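Local coordinates for protein ATP-dependent DNA ligase (Mycobacterium tuberculosis, PDB 6NHX) that seals breaks in double-stranded DNA at the expense of ATP, working with Ku in the repair of double-strand breaks by non-homologous end joining, at residues A[40-45]-A[72-77]; A[78-83]-A[107-112]; A[192-197]-A[213-218]; A[241-246]-A[270-275]. The protein carries 1 engineered substitution. All coordinates share one frame; numbering follows the deposited sequence.

Contact 1 (A[40-45]-A[72-77])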
# COMPACT_ATOMS: atom_id res chain seq x y z
N GLU A 40 -10.68 -7.61 -14.56
CA GLU A 40 -11.65 -8.36 -15.36
C GLU A 40 -10.88 -9.13 -16.42
O GLU A 40 -10.19 -8.52 -17.24
CB GLU A 40 -12.63 -7.41 -16.03
CG GLU A 40 -13.67 -8.10 -16.90
CD GLU A 40 -14.39 -7.10 -17.75
OE1 GLU A 40 -15.56 -6.81 -17.46
OE2 GLU A 40 -13.77 -6.58 -18.70
N ALA A 41 -10.99 -10.45 -16.40
CA ALA A 41 -10.41 -11.30 -17.43
C ALA A 41 -11.52 -11.93 -18.26
O ALA A 41 -12.40 -12.60 -17.70
CB ALA A 41 -9.56 -12.39 -16.77
N ASP A 42 -11.49 -11.72 -19.57
CA ASP A 42 -12.49 -12.28 -20.48
C ASP A 42 -11.81 -12.52 -21.82
O ASP A 42 -11.12 -11.63 -22.33
CB ASP A 42 -13.65 -11.30 -20.67
CG ASP A 42 -14.88 -11.96 -21.28
OD1 ASP A 42 -14.91 -13.20 -21.38
OD2 ASP A 42 -15.81 -11.22 -21.66
N HIS A 43 -12.01 -13.71 -22.39
CA HIS A 43 -11.48 -14.05 -23.71
C HIS A 43 -9.97 -13.83 -23.78
O HIS A 43 -9.43 -13.36 -24.79
CB HIS A 43 -12.22 -13.32 -24.83
CG HIS A 43 -13.54 -13.93 -25.18
ND1 HIS A 43 -14.68 -13.71 -24.43
CD2 HIS A 43 -13.90 -14.77 -26.18
CE1 HIS A 43 -15.69 -14.38 -24.97
NE2 HIS A 43 -15.24 -15.03 -26.03
N GLY A 44 -9.28 -14.17 -22.69
CA GLY A 44 -7.85 -13.98 -22.59
C GLY A 44 -7.39 -12.55 -22.43
O GLY A 44 -6.19 -12.32 -22.26
N ALA A 45 -8.31 -11.58 -22.46
CA ALA A 45 -7.96 -10.18 -22.34
C ALA A 45 -8.25 -9.69 -20.93
O ALA A 45 -9.17 -10.16 -20.26
CB ALA A 45 -8.75 -9.33 -23.35
N ASP A 72 -10.31 -19.39 -21.25
CA ASP A 72 -11.67 -19.92 -21.33
C ASP A 72 -12.59 -19.35 -20.26
O ASP A 72 -13.80 -19.58 -20.32
CB ASP A 72 -11.67 -21.45 -21.23
CG ASP A 72 -10.68 -22.10 -22.19
OD1 ASP A 72 -9.77 -22.82 -21.70
OD2 ASP A 72 -10.80 -21.90 -23.42
N HIS A 73 -12.05 -18.63 -19.28
CA HIS A 73 -12.83 -18.14 -18.15
C HIS A 73 -13.24 -16.69 -18.35
O HIS A 73 -12.60 -15.91 -19.07
CB HIS A 73 -12.00 -18.23 -16.86
CG HIS A 73 -11.79 -19.62 -16.35
ND1 HIS A 73 -12.80 -20.37 -15.80
CD2 HIS A 73 -10.68 -20.38 -16.29
CE1 HIS A 73 -12.33 -21.54 -15.43
NE2 HIS A 73 -11.04 -21.57 -15.71
N HIS A 74 -14.31 -16.30 -17.66
CA HIS A 74 -14.66 -14.90 -17.48
C HIS A 74 -14.71 -14.65 -15.98
O HIS A 74 -15.58 -15.19 -15.29
CB HIS A 74 -16.00 -14.59 -18.13
CG HIS A 74 -16.49 -13.20 -17.88
ND1 HIS A 74 -17.77 -12.80 -18.20
CD2 HIS A 74 -15.88 -12.11 -17.35
CE1 HIS A 74 -17.93 -11.53 -17.87
NE2 HIS A 74 -16.80 -11.09 -17.35
N VAL A 75 -13.74 -13.89 -15.46
CA VAL A 75 -13.65 -13.67 -14.02
C VAL A 75 -13.44 -12.20 -13.70
O VAL A 75 -12.92 -11.43 -14.51
CB VAL A 75 -12.54 -14.51 -13.34
CG1 VAL A 75 -12.81 -16.00 -13.48
CG2 VAL A 75 -11.17 -14.14 -13.88
N VAL A 76 -13.86 -11.82 -12.50
CA VAL A 76 -13.48 -10.55 -11.89
C VAL A 76 -12.77 -10.87 -10.59
O VAL A 76 -13.31 -11.57 -9.73
CB VAL A 76 -14.70 -9.65 -11.66
CG1 VAL A 76 -14.29 -8.41 -10.88
CG2 VAL A 76 -15.34 -9.26 -12.98
N LEU A 77 -11.54 -10.39 -10.47
CA LEU A 77 -10.71 -10.59 -9.30
C LEU A 77 -10.46 -9.26 -8.61
O LEU A 77 -10.51 -8.20 -9.22
CB LEU A 77 -9.35 -11.18 -9.69
CG LEU A 77 -9.47 -12.47 -10.50
CD1 LEU A 77 -8.28 -12.61 -11.43
CD2 LEU A 77 -9.58 -13.65 -9.57
O HOH W 1 -16.96 -8.56 -16.24
O HOH W 2 -13.22 -16.32 -22.09
O HOH W 3 -9.96 -14.91 -19.71

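Contact 2 (A[78-83]-A[107-112]). With ATP (adenosine-5'-triphosphate), chain B.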
# COMPACT_ATOMS: atom_id res chain seq x y z
N ASP A 78 -10.21 -9.35 -7.31
CA ASP A 78 -9.77 -8.24 -6.49
C ASP A 78 -8.40 -8.61 -5.93
O ASP A 78 -8.18 -9.75 -5.54
CB ASP A 78 -10.77 -8.05 -5.35
CG ASP A 78 -10.51 -6.81 -4.50
OD1 ASP A 78 -9.65 -5.97 -4.84
OD2 ASP A 78 -11.22 -6.68 -3.47
N GLY A 79 -7.49 -7.65 -5.90
CA GLY A 79 -6.18 -7.93 -5.35
C GLY A 79 -5.30 -6.70 -5.39
O GLY A 79 -5.78 -5.58 -5.55
N GLU A 80 -4.00 -6.95 -5.28
CA GLU A 80 -3.00 -5.89 -5.19
C GLU A 80 -1.97 -6.08 -6.29
O GLU A 80 -1.44 -7.18 -6.45
CB GLU A 80 -2.29 -5.94 -3.83
CG GLU A 80 -1.64 -4.63 -3.41
CD GLU A 80 -2.57 -3.77 -2.57
OE1 GLU A 80 -3.70 -4.21 -2.30
OE2 GLU A 80 -2.16 -2.67 -2.17
N ALA A 81 -1.67 -5.01 -7.03
CA ALA A 81 -0.48 -5.00 -7.86
C ALA A 81 0.71 -4.67 -6.96
O ALA A 81 0.65 -3.73 -6.17
CB ALA A 81 -0.60 -3.96 -8.97
N VAL A 82 1.77 -5.48 -7.07
CA VAL A 82 2.91 -5.38 -6.17
C VAL A 82 4.22 -5.44 -6.94
O VAL A 82 4.32 -6.06 -8.02
CB VAL A 82 2.92 -6.45 -5.06
CG1 VAL A 82 1.72 -6.29 -4.13
CG2 VAL A 82 2.96 -7.85 -5.70
N VAL A 83 5.23 -4.81 -6.36
CA VAL A 83 6.62 -4.96 -6.76
C VAL A 83 7.35 -5.50 -5.54
O VAL A 83 7.28 -4.90 -4.46
CB VAL A 83 7.23 -3.63 -7.23
CG1 VAL A 83 8.75 -3.75 -7.45
CG2 VAL A 83 6.54 -3.12 -8.48
N TRP A 107 -1.40 -9.95 -7.02
CA TRP A 107 -1.72 -10.92 -5.98
C TRP A 107 -3.21 -10.81 -5.71
O TRP A 107 -3.68 -9.82 -5.14
CB TRP A 107 -0.91 -10.66 -4.71
CG TRP A 107 0.56 -11.06 -4.84
CD1 TRP A 107 1.21 -11.42 -5.99
CD2 TRP A 107 1.54 -11.13 -3.79
NE1 TRP A 107 2.53 -11.71 -5.72
CE2 TRP A 107 2.76 -11.55 -4.38
CE3 TRP A 107 1.51 -10.89 -2.42
CZ2 TRP A 107 3.92 -11.73 -3.64
CZ3 TRP A 107 2.69 -11.07 -1.68
CH2 TRP A 107 3.87 -11.47 -2.30
N ALA A 108 -3.94 -11.85 -6.09
CA ALA A 108 -5.39 -11.85 -5.96
C ALA A 108 -5.80 -12.28 -4.56
O ALA A 108 -5.23 -13.23 -4.00
CB ALA A 108 -6.00 -12.82 -6.97
N PHE A 109 -6.81 -11.61 -4.02
CA PHE A 109 -7.37 -12.00 -2.73
C PHE A 109 -8.89 -12.05 -2.68
O PHE A 109 -9.44 -12.41 -1.63
CB PHE A 109 -6.79 -11.18 -1.55
CG PHE A 109 -6.79 -9.68 -1.75
CD1 PHE A 109 -7.98 -8.97 -1.88
CD2 PHE A 109 -5.58 -8.97 -1.71
CE1 PHE A 109 -7.98 -7.57 -2.04
CE2 PHE A 109 -5.57 -7.58 -1.86
CZ PHE A 109 -6.76 -6.88 -2.02
N ASP A 110 -9.57 -11.76 -3.78
CA ASP A 110 -11.01 -12.01 -3.82
C ASP A 110 -11.42 -12.36 -5.24
O ASP A 110 -10.72 -12.08 -6.21
CB ASP A 110 -11.84 -10.86 -3.24
CG ASP A 110 -12.97 -11.35 -2.36
OD1 ASP A 110 -13.56 -12.41 -2.71
OD2 ASP A 110 -13.27 -10.70 -1.33
N LEU A 111 -12.58 -13.01 -5.33
CA LEU A 111 -13.18 -13.42 -6.59
C LEU A 111 -14.61 -12.91 -6.55
O LEU A 111 -15.38 -13.30 -5.65
CB LEU A 111 -13.16 -14.94 -6.70
CG LEU A 111 -13.78 -15.54 -7.97
CD1 LEU A 111 -12.99 -15.14 -9.22
CD2 LEU A 111 -13.85 -17.05 -7.86
N LEU A 112 -14.95 -12.01 -7.46
CA LEU A 112 -16.25 -11.35 -7.43
C LEU A 112 -17.21 -11.85 -8.50
O LEU A 112 -18.42 -11.58 -8.40
CB LEU A 112 -16.10 -9.83 -7.60
CG LEU A 112 -15.08 -9.17 -6.67
CD1 LEU A 112 -15.13 -7.66 -6.82
CD2 LEU A 112 -15.30 -9.58 -5.21
PG ATP B . -7.03 2.85 2.68
O1G ATP B . -7.57 1.79 3.61
O2G ATP B . -7.92 4.06 2.49
O3G ATP B . -6.53 2.28 1.37
PB ATP B . -4.17 3.24 3.19
O1B ATP B . -3.39 4.11 4.15
O2B ATP B . -3.86 3.24 1.71
O3B ATP B . -5.74 3.49 3.44
PA ATP B . -3.37 1.06 4.92
O1A ATP B . -3.91 1.69 6.17
O2A ATP B . -1.91 0.99 4.56
O3A ATP B . -4.13 1.73 3.69
O5' ATP B . -4.09 -0.38 4.72
C5' ATP B . -3.58 -1.31 3.77
C4' ATP B . -4.10 -1.01 2.36
O4' ATP B . -3.73 -2.11 1.53
C3' ATP B . -5.61 -0.90 2.27
O3' ATP B . -5.94 -0.12 1.13
C2' ATP B . -5.99 -2.32 2.00
O2' ATP B . -7.28 -2.44 1.39
C1' ATP B . -4.88 -2.80 1.06
N9 ATP B . -4.58 -4.23 1.23
C8 ATP B . -3.34 -4.78 1.33
N7 ATP B . -3.42 -6.13 1.45
C5 ATP B . -4.73 -6.44 1.40
C6 ATP B . -5.50 -7.68 1.48
N6 ATP B . -4.88 -8.85 1.67
N1 ATP B . -6.83 -7.58 1.40
C2 ATP B . -7.47 -6.42 1.24
N3 ATP B . -6.83 -5.24 1.17
C4 ATP B . -5.48 -5.20 1.26

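Contact 3 (A[192-197]-A[213-218])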
# COMPACT_ATOMS: atom_id res chain seq x y z
N GLN A 192 3.17 7.38 10.66
CA GLN A 192 2.90 8.79 10.83
C GLN A 192 3.01 9.47 9.47
O GLN A 192 3.98 9.24 8.75
CB GLN A 192 3.91 9.42 11.80
CG GLN A 192 3.79 10.93 11.98
CD GLN A 192 2.46 11.35 12.57
OE1 GLN A 192 2.06 10.85 13.63
NE2 GLN A 192 1.77 12.28 11.90
N GLU A 193 2.00 10.27 9.12
CA GLU A 193 2.10 11.16 7.98
C GLU A 193 2.98 12.34 8.33
O GLU A 193 2.90 12.92 9.43
CB GLU A 193 0.71 11.65 7.57
CG GLU A 193 -0.19 10.53 7.10
CD GLU A 193 -1.65 10.93 7.07
OE1 GLU A 193 -1.96 12.12 7.26
OE2 GLU A 193 -2.49 10.03 6.86
N VAL A 194 3.84 12.72 7.37
CA VAL A 194 4.75 13.84 7.54
C VAL A 194 4.76 14.65 6.26
O VAL A 194 4.37 14.17 5.20
CB VAL A 194 6.19 13.40 7.91
CG1 VAL A 194 6.22 12.68 9.25
CG2 VAL A 194 6.76 12.53 6.80
N VAL A 195 5.19 15.91 6.36
CA VAL A 195 5.41 16.76 5.19
C VAL A 195 6.91 16.87 4.94
O VAL A 195 7.70 17.04 5.89
CB VAL A 195 4.75 18.14 5.39
CG1 VAL A 195 5.08 19.09 4.23
CG2 VAL A 195 3.25 17.98 5.56
N ILE A 196 7.31 16.75 3.68
CA ILE A 196 8.72 16.88 3.32
C ILE A 196 9.10 18.35 3.27
O ILE A 196 8.46 19.15 2.58
CB ILE A 196 8.99 16.19 1.98
CG1 ILE A 196 8.60 14.71 2.06
CG2 ILE A 196 10.45 16.36 1.61
CD1 ILE A 196 8.63 14.00 0.71
N GLY A 197 10.15 18.72 4.02
CA GLY A 197 10.65 20.08 3.97
C GLY A 197 11.99 20.27 3.29
O GLY A 197 12.41 21.40 3.02
N MET A 213 11.83 15.65 7.46
CA MET A 213 10.40 15.55 7.69
C MET A 213 9.92 16.59 8.68
O MET A 213 10.66 16.97 9.60
CB MET A 213 10.07 14.19 8.32
CG MET A 213 10.53 12.96 7.55
SD MET A 213 10.22 11.49 8.56
CE MET A 213 11.31 11.78 9.94
N GLY A 214 8.66 17.00 8.54
CA GLY A 214 8.07 17.87 9.53
C GLY A 214 6.57 17.67 9.70
O GLY A 214 5.89 17.11 8.82
N ILE A 215 6.07 18.14 10.83
CA ILE A 215 4.64 18.19 11.11
C ILE A 215 4.22 19.65 11.05
O ILE A 215 4.82 20.48 11.75
CB ILE A 215 4.31 17.61 12.50
CG1 ILE A 215 4.81 16.16 12.63
CG2 ILE A 215 2.82 17.70 12.80
CD1 ILE A 215 4.13 15.17 11.70
N PRO A 216 3.21 20.02 10.26
CA PRO A 216 2.82 21.43 10.18
C PRO A 216 2.34 21.96 11.53
O PRO A 216 1.57 21.31 12.24
CB PRO A 216 1.68 21.43 9.15
CG PRO A 216 1.93 20.21 8.34
CD PRO A 216 2.46 19.19 9.31
N GLY A 217 2.82 23.14 11.88
CA GLY A 217 2.36 23.81 13.08
C GLY A 217 2.25 25.29 12.85
O GLY A 217 2.47 25.79 11.74
N PRO A 218 1.90 26.04 13.89
CA PRO A 218 2.02 27.50 13.81
C PRO A 218 3.49 27.85 13.61
O PRO A 218 4.36 27.33 14.31
CB PRO A 218 1.50 27.98 15.16
CG PRO A 218 0.72 26.83 15.73
CD PRO A 218 1.38 25.60 15.20

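Contact 4 (A[241-246]-A[270-275])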
# COMPACT_ATOMS: atom_id res chain seq x y z
N GLU A 241 12.39 13.90 -9.04
CA GLU A 241 11.46 14.44 -10.03
C GLU A 241 10.28 15.13 -9.36
O GLU A 241 9.93 16.26 -9.72
CB GLU A 241 11.01 13.33 -10.99
CG GLU A 241 9.81 13.69 -11.86
CD GLU A 241 9.67 12.77 -13.06
OE1 GLU A 241 10.51 11.85 -13.21
OE2 GLU A 241 8.71 12.95 -13.84
N MET A 242 9.69 14.49 -8.35
CA MET A 242 8.57 15.10 -7.63
C MET A 242 9.01 16.29 -6.78
O MET A 242 8.22 17.20 -6.53
CB MET A 242 7.86 14.08 -6.75
CG MET A 242 6.95 13.09 -7.48
SD MET A 242 5.85 13.85 -8.69
CE MET A 242 4.73 14.76 -7.62
N LEU A 243 10.26 16.29 -6.32
CA LEU A 243 10.73 17.38 -5.46
C LEU A 243 11.20 18.59 -6.26
O LEU A 243 11.14 19.72 -5.77
CB LEU A 243 11.88 16.87 -4.57
CG LEU A 243 11.49 15.82 -3.53
CD1 LEU A 243 12.70 15.01 -3.09
CD2 LEU A 243 10.81 16.48 -2.33
N ALA A 244 11.65 18.37 -7.50
CA ALA A 244 12.25 19.45 -8.28
C ALA A 244 11.35 20.68 -8.47
O ALA A 244 11.86 21.81 -8.34
CB ALA A 244 12.74 18.92 -9.64
N PRO A 245 10.05 20.56 -8.77
CA PRO A 245 9.23 21.77 -8.93
C PRO A 245 9.06 22.56 -7.64
O PRO A 245 8.59 23.70 -7.70
CB PRO A 245 7.88 21.21 -9.41
CG PRO A 245 8.17 19.84 -9.93
CD PRO A 245 9.31 19.33 -9.11
N LEU A 246 9.43 21.99 -6.49
CA LEU A 246 9.20 22.60 -5.19
C LEU A 246 10.45 23.23 -4.60
O LEU A 246 10.39 23.74 -3.48
CB LEU A 246 8.65 21.55 -4.23
CG LEU A 246 7.45 20.76 -4.75
CD1 LEU A 246 7.05 19.71 -3.73
CD2 LEU A 246 6.28 21.67 -5.08
N PRO A 270 6.54 23.14 1.35
CA PRO A 270 5.99 22.03 2.16
C PRO A 270 4.68 21.51 1.61
O PRO A 270 3.62 21.59 2.24
CB PRO A 270 5.84 22.69 3.54
CG PRO A 270 5.59 24.13 3.24
CD PRO A 270 6.42 24.44 2.02
N ALA A 271 4.75 20.94 0.40
CA ALA A 271 3.58 20.53 -0.35
C ALA A 271 3.34 19.03 -0.36
O ALA A 271 2.20 18.61 -0.58
CB ALA A 271 3.67 21.03 -1.79
N LEU A 272 4.37 18.21 -0.14
CA LEU A 272 4.28 16.76 -0.31
C LEU A 272 4.15 16.04 1.02
O LEU A 272 4.97 16.24 1.93
CB LEU A 272 5.52 16.23 -1.02
CG LEU A 272 5.76 16.59 -2.48
CD1 LEU A 272 6.92 15.75 -2.99
CD2 LEU A 272 4.52 16.36 -3.31
N VAL A 273 3.15 15.18 1.13
CA VAL A 273 2.95 14.31 2.27
C VAL A 273 3.61 12.96 1.99
O VAL A 273 3.55 12.44 0.86
CB VAL A 273 1.44 14.14 2.56
CG1 VAL A 273 1.20 13.22 3.74
CG2 VAL A 273 0.80 15.50 2.79
N ALA A 274 4.24 12.40 3.00
CA ALA A 274 4.77 11.05 2.96
C ALA A 274 4.32 10.32 4.21
O ALA A 274 3.88 10.92 5.19
CB ALA A 274 6.29 11.07 2.92
N GLU A 275 4.44 9.00 4.18
CA GLU A 275 4.18 8.17 5.35
C GLU A 275 5.47 7.51 5.78
O GLU A 275 6.21 6.99 4.94
CB GLU A 275 3.13 7.10 5.04
CG GLU A 275 1.80 7.37 5.68
CD GLU A 275 0.77 6.33 5.30
OE1 GLU A 275 -0.32 6.32 5.92
OE2 GLU A 275 1.05 5.53 4.39

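Contact 1 (A[40-45]-A[72-77])
The carbonyl oxygen of A41 is gripped from two sources in the 72-77 segment: the backbone N of V75 gives it a hydrogen bond of 2.9 Å, and H74 CA adds a C-H...O contact of 3.2 Å. In return V75 O takes the N-H of A41, N to O 2.9 Å with 162° at the hydrogen, which completes an antiparallel hydrogen-bonded pair. On the face of the sheet that carries A41 and V75, CB of A41 meets CG2 of V75 at 3.7 Å. Small, apolar groups suit this buried face. The strands involved, 35-42 and 74-82, are neighbours in the antiparallel sheet that belongs to the adenylating part of the ligase, and a type I' turn from D42 to A45 leads into the next strand; its G44 accepts the positive phi easily. On the face that carries E40, D42 and H74, the D42 carboxylate lies over the rim of the H74 imidazole, planes 14° apart, with OD1 of D42 3.7 Å from CB of H74. CG of H74, anti to the backbone N (chi1 175°), brings the ring against this carboxylate and CD2 near A41 O. A water in the ring plane stands 2.8 Å from H74 NE2 and donates to E40 OE1 at 2.6 Å, while R47 forms a salt bridge with E40 OE2.

Contact 2 (A[78-83]-A[107-112])
F109 lies between protein backbone and nucleotide: CA of G79 sits over one face of its ring, 3.5 Å from the ring centroid, a CH-pi contact, while the adenine of ATP covers the opposite face, with F109 CE2 3.3 Å from ATP C6. CG of F109 stands between its own backbone N and carbonyl carbon (chi1 49°), which places the ring there. Glycine suits position 79 because a CB would run into W107 O and A108 CA; its bare CA then faces the ring. The D78 carboxylate, turned 65° from the ring plane, brings CG to 3.6 Å from F109 CE1; R36 and Y174 hold its oxygens. E80 reaches the ring edge with OE1, which is buried without a hydrogen-bonding partner; ATP N9 is merely a close neighbour. Farther along, CG2 of V82 rests over the five-membered ring of W107, 3.8 Å from its centroid, while W107 NE1 bonds to E105. A classic beta bulge underlies the arrangement: D78 O accepts from F109 N at 2.8 Å and D110 N at 3.0 Å. Adenine binding at these strands thus probably rests on dispersion and shape, and hydrogen bonds to ATP come from elsewhere, among them E29, W32, K168 and K185.

Contact 3 (A[192-197]-A[213-218])
V194, M213 and I215 form the buried side of this hairpin, CG2 of the valine lying 3.9 Å from CG of the methionine. The closest side-chain approach belongs to I215, whose CD1 comes within 3.4 Å of E193 O and 3.7 Å of Q192 NE2. Its CG1 is anti to the carbonyl carbon (chi1 -58°), and chi2 of -64° folds the outer methyl toward E193 O. The Q192 amide is fixed by E193 O, V305 O and E307 N; its NE2 donates to E193 O at 2.8 Å, nearly in the amide plane and on a lone pair. Strands 190-201 and 208-217 are the first hairpin of the OB domain, and these short segments run at 108° to each other, which reflects the strong coiling of strands in such a barrel. Just one pair of backbone bonds ties them here, V195 N to G214 O and G214 N to V195 O, each 2.8 Å; G214 adds no side chain to the face of V195. Toward solvent, V195 CG2 touches CG of the partly exposed P216 at 3.8 Å, with L221 beside both, and P216 has no N-H to offer a neighbouring strand. E193, also partly exposed, directs its carboxylate to a salt bridge with K299.

Contact 4 (A[241-246]-A[270-275])
A271 opens the contact with its single methyl, CB lying 4.1 Å from CD1 of L246. It is an exposed residue, and all it offers at this margin of the cluster is that methyl. L272 follows and carries most of the meeting. Its CG is 3.6 Å from L246 CD1, and its CD1 is 4.0 Å from CD2 of L243. L272 CD1 also lies 4.0 Å from M242 O and 4.2 Å from M242 CB. The isobutyl group of L272 therefore rests among M242 and L243 of the helix and L246 of the 3-10 turn that follows, crossing both leucines at a slant. It is held out toward them with CG anti to its own carbonyl carbon (chi1 -68°), and L246 adopts the same kind of first torsion, extending its CD1 to meet it. Leucine suits these positions, since its branched apolar end packs without any polar demand. On the helix side the chain tightens into a 3-10 turn in which L246 N bonds to L243 O at 2.9 Å. L246 points at L272, while L243 reaches it with CD2; V268 packs on both of them. After L272 the chain enters strand 273-278 and leaves the helix, pairing with strand 190-201, and E275 forms salt bridges with R293 and R296. Helix 235-243 follows strand 220-228 and precedes the final strands of the domain, an arrangement consistent with the helix between the third and fourth strands that caps the barrel in an OB fold.

How the contacts relate
Along the chain the four contacts come in series, two in each of the ligase's main domains. Contacts 1 and 2 share strand 74-82 and one antiparallel sheet of the adenylating domain; their centres are about 14 Å apart, and V76 O bonds to L112 N where they touch. Contact 1 lies away from the annotated sites, contact 2 against the ATP. Contacts 3 and 4 belong to the OB domain, their centres about 12 Å apart, joined by pairing of strands 190-201 and 273-278. Between contacts 2 and 3 the centres are about 32 Å apart, on opposite sides of the chain's centre; R293 of the OB domain nonetheless reaches the ATP, consistent with the closed conformation.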